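Local coordinates for N-terminal acetyltransferase-like protein (PDB 5NNP) that probably serves as the TPR-built auxiliary subunit of an N-terminal acetyltransferase A complex, which acetylates the N-termini of proteins, at residues A199-E212 with V224-R237. Numbering follows the deposited sequence.
Sequences AERGDIERALQHLE and VMELRASYLSKLAR
Glu205 and Arg237 share one water across the contact. The water donates to Glu205 OE1 at 2.9 Å and accepts from Arg237 NH1. Arg237 NH2 also forms a salt bridge with Glu240 of helix 238-251, so the guanidinium has a second polar partner besides the water. Leu208 CD2 lies over one face of that guanidinium, 3.6 Å from Arg237 NH1. The same methyl packs on Leu235 CD1 and, at about a right angle between the side chains, on Leu232 CD2.

Helices 204-214 and 221-234 are neighbours in the alpha-alpha superhelix of TPR-like proteins. The axes of 204-212 and 224-234 run roughly antiparallel, at 144° and 9.6 Å. Tyr231 is the knob in this pair. Its side chain fits a hole made by Ala199, Ile204, Ala207 and Leu208. Ala199 thus brings helix 185-200 into the same packing. Ile204 CG2, the branch anti to the backbone N, meets Tyr231 CD1 at 3.8 Å. Ala207 CB sits 3.7 Å from Tyr231 CZ. Tyr231 OH hydrogen-bonds to Asn195 of helix 185-200, which ties the ring's polar end to a third helix. A phenylalanine here would probably leave Asn195 OD1 without its hydroxyl partner and the ring's end without its tie to helix 185-200.

Toward the other end, Leu211 has its CG swung away from its own N (chi1 -168°). This lays CD2 against the backbone of helix 221-234, near Arg228 N, and against Arg228 CB at 3.7 Å. Leu211 CD1 meets Leu227 CD1. Beyond it, Glu212 and Arg228 are modelled as a salt bridge, which is doubtful in detail. The Arg228 NH1 bond to Glu212 OE1 is weak, and OE2 sits too near Arg228 CD for its own bond to be relied on.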
ATOM      1  N   ALA A 199      14.024  -0.008 -21.507  1.00 42.38           N
ATOM      2  CA  ALA A 199      12.722  -0.483 -21.941  1.00 46.91           C
ATOM      3  C   ALA A 199      11.692   0.638 -21.821  1.00 42.77           C
ATOM      4  O   ALA A 199      10.886   0.848 -22.723  1.00 35.93           O
ATOM      5  CB  ALA A 199      12.302  -1.706 -21.140  1.00 31.49           C
ATOM      6  N   GLU A 200      11.738   1.376 -20.717  1.00 40.23           N
ATOM      7  CA  GLU A 200      10.831   2.511 -20.568  1.00 45.82           C
ATOM      8  C   GLU A 200      11.021   3.534 -21.704  1.00 51.05           C
ATOM      9  O   GLU A 200      10.077   4.227 -22.070  1.00 49.10           O
ATOM     10  CB  GLU A 200      11.011   3.185 -19.205  1.00 41.54           C
ATOM     11  CG  GLU A 200      10.458   2.372 -18.050  1.00 48.03           C
ATOM     12  CD  GLU A 200      10.328   3.174 -16.771  1.00 55.08           C
ATOM     13  OE1 GLU A 200      10.087   2.546 -15.706  1.00 53.90           O
ATOM     14  OE2 GLU A 200      10.469   4.419 -16.838  1.00 48.20           O
ATOM     15  N   ARG A 201      12.224   3.613 -22.272  1.00 44.32           N
ATOM     16  CA  ARG A 201      12.424   4.467 -23.433  1.00 46.01           C
ATOM     17  C   ARG A 201      11.739   3.842 -24.647  1.00 50.92           C
ATOM     18  O   ARG A 201      11.567   4.506 -25.665  1.00 50.27           O
ATOM     19  CB  ARG A 201      13.911   4.715 -23.709  1.00 37.03           C
ATOM     20  CG  ARG A 201      14.603   5.400 -22.544  1.00 42.90           C
ATOM     21  CD  ARG A 201      16.048   5.714 -22.849  1.00 42.52           C
ATOM     22  NE  ARG A 201      16.156   6.576 -24.015  1.00 42.96           N
ATOM     23  CZ  ARG A 201      17.290   6.831 -24.652  1.00 45.11           C
ATOM     24  NH1 ARG A 201      18.424   6.271 -24.238  1.00 49.63           N
ATOM     25  NH2 ARG A 201      17.285   7.631 -25.709  1.00 44.23           N
ATOM     26  N   GLY A 202      11.334   2.576 -24.532  1.00 47.76           N
ATOM     27  CA  GLY A 202      10.514   1.942 -25.556  1.00 45.46           C
ATOM     28  C   GLY A 202      11.313   1.124 -26.544  1.00 52.47           C
ATOM     29  O   GLY A 202      10.797   0.694 -27.571  1.00 51.87           O
ATOM     30  N   ASP A 203      12.586   0.915 -26.224  1.00 56.79           N
ATOM     31  CA  ASP A 203      13.500   0.176 -27.084  1.00 53.39           C
ATOM     32  C   ASP A 203      13.614  -1.279 -26.634  1.00 52.60           C
ATOM     33  O   ASP A 203      14.626  -1.686 -26.069  1.00 48.77           O
ATOM     34  CB  ASP A 203      14.870   0.837 -27.066  1.00 57.65           C
ATOM     35  CG  ASP A 203      15.627   0.648 -28.359  1.00 67.43           C
ATOM     36  OD1 ASP A 203      16.407   1.558 -28.712  1.00 72.16           O
ATOM     37  OD2 ASP A 203      15.447  -0.404 -29.015  1.00 70.86           O
ATOM     38  N   ILE A 204      12.566  -2.059 -26.875  1.00 49.23           N
ATOM     39  CA  ILE A 204      12.519  -3.424 -26.377  1.00 49.13           C
ATOM     40  C   ILE A 204      13.599  -4.279 -27.030  1.00 55.57           C
ATOM     41  O   ILE A 204      14.170  -5.170 -26.413  1.00 62.87           O
ATOM     42  CB  ILE A 204      11.135  -4.055 -26.610  1.00 46.56           C
ATOM     43  CG1 ILE A 204      10.058  -3.216 -25.914  1.00 41.80           C
ATOM     44  CG2 ILE A 204      11.112  -5.479 -26.097  1.00 44.62           C
ATOM     45  CD1 ILE A 204      10.333  -2.977 -24.455  1.00 37.89           C
ATOM     46  N   GLU A 205      13.884  -3.996 -28.285  1.00 56.41           N
ATOM     47  CA  GLU A 205      14.952  -4.687 -28.984  1.00 63.15           C
ATOM     48  C   GLU A 205      16.289  -4.520 -28.251  1.00 57.71           C
ATOM     49  O   GLU A 205      17.037  -5.472 -28.057  1.00 51.81           O
ATOM     50  CB  GLU A 205      15.055  -4.158 -30.412  1.00 72.66           C
ATOM     51  CG  GLU A 205      16.188  -4.744 -31.221  1.00 86.02           C
ATOM     52  CD  GLU A 205      15.909  -6.166 -31.641  1.00 92.47           C
ATOM     53  OE1 GLU A 205      14.719  -6.494 -31.819  1.00 99.15           O
ATOM     54  OE2 GLU A 205      16.872  -6.949 -31.787  1.00 88.78           O
ATOM     55  N   ARG A 206      16.587  -3.297 -27.842  1.00 55.41           N
ATOM     56  CA  ARG A 206      17.875  -3.015 -27.234  1.00 47.73           C
ATOM     57  C   ARG A 206      17.950  -3.530 -25.807  1.00 51.66           C
ATOM     58  O   ARG A 206      19.008  -3.974 -25.353  1.00 60.17           O
ATOM     59  CB  ARG A 206      18.149  -1.518 -27.258  1.00 44.95           C
ATOM     60  CG  ARG A 206      19.614  -1.171 -27.214  1.00 39.84           C
ATOM     61  CD  ARG A 206      19.795   0.302 -27.408  1.00 39.82           C
ATOM     62  NE  ARG A 206      20.050   1.002 -26.153  1.00 43.03           N
ATOM     63  CZ  ARG A 206      19.299   1.991 -25.690  1.00 43.42           C
ATOM     64  NH1 ARG A 206      18.228   2.400 -26.367  1.00 54.24           N
ATOM     65  NH2 ARG A 206      19.625   2.579 -24.557  1.00 38.95           N
ATOM     66  N   ALA A 207      16.827  -3.464 -25.100  1.00 42.58           N
ATOM     67  CA  ALA A 207      16.773  -3.914 -23.720  1.00 38.91           C
ATOM     68  C   ALA A 207      17.017  -5.421 -23.609  1.00 40.58           C
ATOM     69  O   ALA A 207      17.648  -5.886 -22.650  1.00 43.74           O
ATOM     70  CB  ALA A 207      15.432  -3.535 -23.091  1.00 40.90           C
ATOM     71  N   LEU A 208      16.512  -6.186 -24.573  1.00 42.99           N
ATOM     72  CA  LEU A 208      16.736  -7.628 -24.573  1.00 47.05           C
ATOM     73  C   LEU A 208      18.214  -7.918 -24.825  1.00 45.69           C
ATOM     74  O   LEU A 208      18.840  -8.744 -24.159  1.00 47.77           O
ATOM     75  CB  LEU A 208      15.872  -8.323 -25.628  1.00 47.67           C
ATOM     76  CG  LEU A 208      16.009  -9.851 -25.634  1.00 44.11           C
ATOM     77  CD1 LEU A 208      15.728 -10.414 -24.249  1.00 38.41           C
ATOM     78  CD2 LEU A 208      15.097 -10.482 -26.657  1.00 41.46           C
ATOM     79  N   GLN A 209      18.757  -7.214 -25.803  1.00 42.67           N
ATOM     80  CA  GLN A 209      20.175  -7.251 -26.107  1.00 42.38           C
ATOM     81  C   GLN A 209      21.020  -6.929 -24.867  1.00 44.88           C
ATOM     82  O   GLN A 209      21.997  -7.626 -24.572  1.00 46.94           O
ATOM     83  CB  GLN A 209      20.467  -6.276 -27.248  1.00 47.70           C
ATOM     84  CG  GLN A 209      21.933  -5.936 -27.463  1.00 67.90           C
ATOM     85  CD  GLN A 209      22.127  -4.768 -28.434  1.00 84.98           C
ATOM     86  OE1 GLN A 209      21.287  -4.518 -29.305  1.00 89.26           O
ATOM     87  NE2 GLN A 209      23.235  -4.046 -28.281  1.00 90.49           N
ATOM     88  N   HIS A 210      20.637  -5.884 -24.135  1.00 37.77           N
ATOM     89  CA  HIS A 210      21.389  -5.469 -22.953  1.00 39.08           C
ATOM     90  C   HIS A 210      21.191  -6.459 -21.817  1.00 43.25           C
ATOM     91  O   HIS A 210      22.090  -6.676 -21.007  1.00 40.11           O
ATOM     92  CB  HIS A 210      20.975  -4.062 -22.511  1.00 37.01           C
ATOM     93  CG  HIS A 210      21.580  -3.630 -21.211  1.00 42.82           C
ATOM     94  ND1 HIS A 210      20.888  -3.661 -20.015  1.00 40.88           N
ATOM     95  CD2 HIS A 210      22.810  -3.145 -20.919  1.00 38.81           C
ATOM     96  CE1 HIS A 210      21.665  -3.215 -19.046  1.00 31.60           C
ATOM     97  NE2 HIS A 210      22.837  -2.894 -19.568  1.00 49.43           N
ATOM     98  N   LEU A 211      20.005  -7.056 -21.769  1.00 48.31           N
ATOM     99  CA  LEU A 211      19.696  -8.049 -20.755  1.00 47.08           C
ATOM    100  C   LEU A 211      20.619  -9.228 -20.886  1.00 47.15           C
ATOM    101  O   LEU A 211      21.309  -9.588 -19.939  1.00 52.73           O
ATOM    102  CB  LEU A 211      18.259  -8.530 -20.865  1.00 44.28           C
ATOM    103  CG  LEU A 211      17.822  -9.337 -19.645  1.00 42.04           C
ATOM    104  CD1 LEU A 211      17.671  -8.409 -18.416  1.00 45.55           C
ATOM    105  CD2 LEU A 211      16.534 -10.120 -19.922  1.00 42.67           C
ATOM    106  N   GLU A 212      20.622  -9.816 -22.077  1.00 45.77           N
ATOM    107  CA  GLU A 212      21.418 -11.003 -22.378  1.00 49.62           C
ATOM    108  C   GLU A 212      22.928 -10.750 -22.341  1.00 53.79           C
ATOM    109  O   GLU A 212      23.705 -11.629 -21.958  1.00 55.05           O
ATOM    110  CB  GLU A 212      21.020 -11.551 -23.748  1.00 48.15           C
ATOM    111  CG  GLU A 212      19.551 -11.904 -23.847  1.00 49.34           C
ATOM    112  CD  GLU A 212      19.156 -13.041 -22.921  1.00 52.49           C
ATOM    113  OE1 GLU A 212      20.050 -13.718 -22.374  1.00 53.54           O
ATOM    114  OE2 GLU A 212      17.945 -13.262 -22.742  1.00 55.96           O
ATOM    115  N   VAL A 224      15.493 -11.053 -13.973  1.00 36.84           N
ATOM    116  CA  VAL A 224      16.092 -11.399 -15.253  1.00 33.18           C
ATOM    117  C   VAL A 224      15.136 -12.311 -16.014  1.00 35.38           C
ATOM    118  O   VAL A 224      14.928 -12.159 -17.215  1.00 39.57           O
ATOM    119  CB  VAL A 224      17.467 -12.087 -15.089  1.00 36.48           C
ATOM    120  CG1 VAL A 224      17.934 -12.700 -16.405  1.00 32.21           C
ATOM    121  CG2 VAL A 224      18.503 -11.108 -14.592  1.00 33.30           C
ATOM    122  N   MET A 225      14.527 -13.248 -15.307  1.00 40.52           N
ATOM    123  CA  MET A 225      13.676 -14.221 -15.973  1.00 39.12           C
ATOM    124  C   MET A 225      12.382 -13.604 -16.478  1.00 37.16           C
ATOM    125  O   MET A 225      11.902 -13.973 -17.549  1.00 38.09           O
ATOM    126  CB  MET A 225      13.373 -15.384 -15.034  1.00 37.38           C
ATOM    127  CG  MET A 225      14.575 -16.257 -14.775  1.00 34.22           C
ATOM    128  SD  MET A 225      14.182 -17.616 -13.667  1.00 42.64           S
ATOM    129  CE  MET A 225      15.857 -18.221 -13.373  1.00 74.18           C
ATOM    130  N   GLU A 226      11.823 -12.670 -15.712  1.00 33.31           N
ATOM    131  CA  GLU A 226      10.571 -12.039 -16.114  1.00 35.69           C
ATOM    132  C   GLU A 226      10.780 -11.014 -17.230  1.00 43.80           C
ATOM    133  O   GLU A 226       9.983 -10.950 -18.171  1.00 45.49           O
ATOM    134  CB  GLU A 226       9.884 -11.401 -14.908  1.00 36.75           C
ATOM    135  CG  GLU A 226       9.143 -12.418 -14.041  1.00 38.75           C
ATOM    136  CD  GLU A 226       8.218 -11.778 -13.034  1.00 49.35           C
ATOM    137  OE1 GLU A 226       8.422 -10.584 -12.720  1.00 56.62           O
ATOM    138  OE2 GLU A 226       7.288 -12.470 -12.551  1.00 51.72           O
ATOM    139  N   LEU A 227      11.861 -10.238 -17.139  1.00 44.80           N
ATOM    140  CA  LEU A 227      12.223  -9.309 -18.209  1.00 44.05           C
ATOM    141  C   LEU A 227      12.480 -10.060 -19.523  1.00 44.09           C
ATOM    142  O   LEU A 227      12.009  -9.649 -20.591  1.00 35.97           O
ATOM    143  CB  LEU A 227      13.448  -8.476 -17.816  1.00 36.65           C
ATOM    144  CG  LEU A 227      13.241  -7.468 -16.683  1.00 32.28           C
ATOM    145  CD1 LEU A 227      14.560  -6.851 -16.278  1.00 30.00           C
ATOM    146  CD2 LEU A 227      12.283  -6.383 -17.099  1.00 35.17           C
ATOM    147  N   ARG A 228      13.207 -11.171 -19.448  1.00 41.69           N
ATOM    148  CA  ARG A 228      13.484 -11.940 -20.655  1.00 43.87           C
ATOM    149  C   ARG A 228      12.180 -12.394 -21.334  1.00 48.70           C
ATOM    150  O   ARG A 228      12.024 -12.249 -22.547  1.00 48.77           O
ATOM    151  CB  ARG A 228      14.387 -13.143 -20.346  1.00 38.02           C
ATOM    152  CG  ARG A 228      14.612 -14.085 -21.531  1.00 38.79           C
ATOM    153  CD  ARG A 228      15.971 -14.795 -21.487  1.00 39.88           C
ATOM    154  NE  ARG A 228      16.179 -15.526 -20.246  1.00 49.80           N
ATOM    155  CZ  ARG A 228      17.261 -15.412 -19.482  1.00 44.33           C
ATOM    156  NH1 ARG A 228      18.244 -14.609 -19.847  1.00 36.71           N
ATOM    157  NH2 ARG A 228      17.353 -16.106 -18.350  1.00 44.07           N
ATOM    158  N   ALA A 229      11.233 -12.918 -20.560  1.00 46.73           N
ATOM    159  CA  ALA A 229       9.999 -13.428 -21.157  1.00 42.62           C
ATOM    160  C   ALA A 229       9.165 -12.296 -21.725  1.00 43.29           C
ATOM    161  O   ALA A 229       8.655 -12.385 -22.842  1.00 41.26           O
ATOM    162  CB  ALA A 229       9.184 -14.222 -20.137  1.00 35.43           C
ATOM    163  N   SER A 230       9.036 -11.230 -20.947  1.00 43.19           N
ATOM    164  CA  SER A 230       8.296 -10.056 -21.367  1.00 45.26           C
ATOM    165  C   SER A 230       8.798  -9.496 -22.704  1.00 51.70           C
ATOM    166  O   SER A 230       8.001  -9.194 -23.595  1.00 55.10           O
ATOM    167  CB  SER A 230       8.367  -8.982 -20.286  1.00 39.70           C
ATOM    168  OG  SER A 230       7.647  -7.834 -20.679  1.00 46.02           O
ATOM    169  N   TYR A 231      10.113  -9.370 -22.850  1.00 50.40           N
ATOM    170  CA  TYR A 231      10.694  -8.789 -24.062  1.00 45.96           C
ATOM    171  C   TYR A 231      10.527  -9.707 -25.258  1.00 54.31           C
ATOM    172  O   TYR A 231      10.170  -9.264 -26.358  1.00 52.55           O
ATOM    173  CB  TYR A 231      12.181  -8.508 -23.874  1.00 43.35           C
ATOM    174  CG  TYR A 231      12.529  -7.474 -22.839  1.00 42.64           C
ATOM    175  CD1 TYR A 231      11.638  -6.467 -22.504  1.00 40.02           C
ATOM    176  CD2 TYR A 231      13.768  -7.494 -22.209  1.00 43.70           C
ATOM    177  CE1 TYR A 231      11.970  -5.510 -21.568  1.00 38.98           C
ATOM    178  CE2 TYR A 231      14.108  -6.544 -21.270  1.00 42.47           C
ATOM    179  CZ  TYR A 231      13.209  -5.552 -20.954  1.00 42.23           C
ATOM    180  OH  TYR A 231      13.552  -4.605 -20.016  1.00 42.91           O
ATOM    181  N   LEU A 232      10.832 -10.987 -25.059  1.00 53.12           N
ATOM    182  CA  LEU A 232      10.679 -11.953 -26.135  1.00 52.17           C
ATOM    183  C   LEU A 232       9.243 -11.958 -26.647  1.00 58.71           C
ATOM    184  O   LEU A 232       9.016 -11.993 -27.856  1.00 58.17           O
ATOM    185  CB  LEU A 232      11.073 -13.357 -25.681  1.00 47.03           C
ATOM    186  CG  LEU A 232      12.557 -13.649 -25.479  1.00 52.88           C
ATOM    187  CD1 LEU A 232      12.749 -15.060 -24.943  1.00 53.71           C
ATOM    188  CD2 LEU A 232      13.347 -13.457 -26.769  1.00 55.88           C
ATOM    189  N   SER A 233       8.274 -11.904 -25.732  1.00 58.08           N
ATOM    190  CA  SER A 233       6.875 -11.967 -26.146  1.00 55.84           C
ATOM    191  C   SER A 233       6.507 -10.725 -26.953  1.00 59.59           C
ATOM    192  O   SER A 233       5.898 -10.838 -28.016  1.00 71.49           O
ATOM    193  CB  SER A 233       5.935 -12.138 -24.951  1.00 52.78           C
ATOM    194  OG  SER A 233       6.112 -11.122 -23.988  1.00 67.18           O
ATOM    195  N   LYS A 234       6.896  -9.553 -26.469  1.00 47.07           N
ATOM    196  CA  LYS A 234       6.665  -8.310 -27.209  1.00 49.46           C
ATOM    197  C   LYS A 234       7.352  -8.272 -28.569  1.00 52.87           C
ATOM    198  O   LYS A 234       6.893  -7.578 -29.468  1.00 66.57           O
ATOM    199  CB  LYS A 234       7.124  -7.108 -26.385  1.00 46.39           C
ATOM    200  CG  LYS A 234       6.268  -6.856 -25.171  1.00 43.66           C
ATOM    201  CD  LYS A 234       6.793  -5.680 -24.402  1.00 44.51           C
ATOM    202  CE  LYS A 234       5.867  -5.276 -23.284  1.00 40.99           C
ATOM    203  NZ  LYS A 234       6.419  -4.057 -22.630  1.00 50.27           N
ATOM    204  N   LEU A 235       8.448  -9.007 -28.724  1.00 54.31           N
ATOM    205  CA  LEU A 235       9.140  -9.060 -30.008  1.00 49.21           C
ATOM    206  C   LEU A 235       8.581 -10.177 -30.885  1.00 57.46           C
ATOM    207  O   LEU A 235       9.052 -10.399 -31.999  1.00 61.84           O
ATOM    208  CB  LEU A 235      10.640  -9.240 -29.796  1.00 50.23           C
ATOM    209  CG  LEU A 235      11.283  -8.064 -29.054  1.00 54.01           C
ATOM    210  CD1 LEU A 235      12.745  -8.327 -28.729  1.00 51.43           C
ATOM    211  CD2 LEU A 235      11.151  -6.820 -29.882  1.00 49.12           C
ATOM    212  N   ALA A 236       7.560 -10.868 -30.384  1.00 61.78           N
ATOM    213  CA  ALA A 236       6.884 -11.929 -31.135  1.00 56.48           C
ATOM    214  C   ALA A 236       7.839 -13.066 -31.451  1.00 49.73           C
ATOM    215  O   ALA A 236       7.703 -13.753 -32.460  1.00 60.02           O
ATOM    216  CB  ALA A 236       6.282 -11.383 -32.396  1.00 50.82           C
ATOM    217  N   ARG A 237       8.805 -13.253 -30.565  1.00 51.67           N
ATOM    218  CA  ARG A 237       9.748 -14.354 -30.656  1.00 58.22           C
ATOM    219  C   ARG A 237       9.216 -15.520 -29.831  1.00 63.48           C
ATOM    220  O   ARG A 237       9.646 -15.758 -28.703  1.00 72.59           O
ATOM    221  CB  ARG A 237      11.131 -13.879 -30.203  1.00 55.96           C
ATOM    222  CG  ARG A 237      11.670 -12.833 -31.180  1.00 59.08           C
ATOM    223  CD  ARG A 237      12.910 -12.126 -30.713  1.00 60.99           C
ATOM    224  NE  ARG A 237      13.979 -13.064 -30.410  1.00 66.16           N
ATOM    225  CZ  ARG A 237      15.223 -12.700 -30.122  1.00 66.31           C
ATOM    226  NH1 ARG A 237      15.560 -11.413 -30.113  1.00 55.19           N
ATOM    227  NH2 ARG A 237      16.129 -13.627 -29.842  1.00 69.17           N
TER
HETATM  228  O   HOH W   1      14.293  -9.330 -31.925  1.00 53.28           O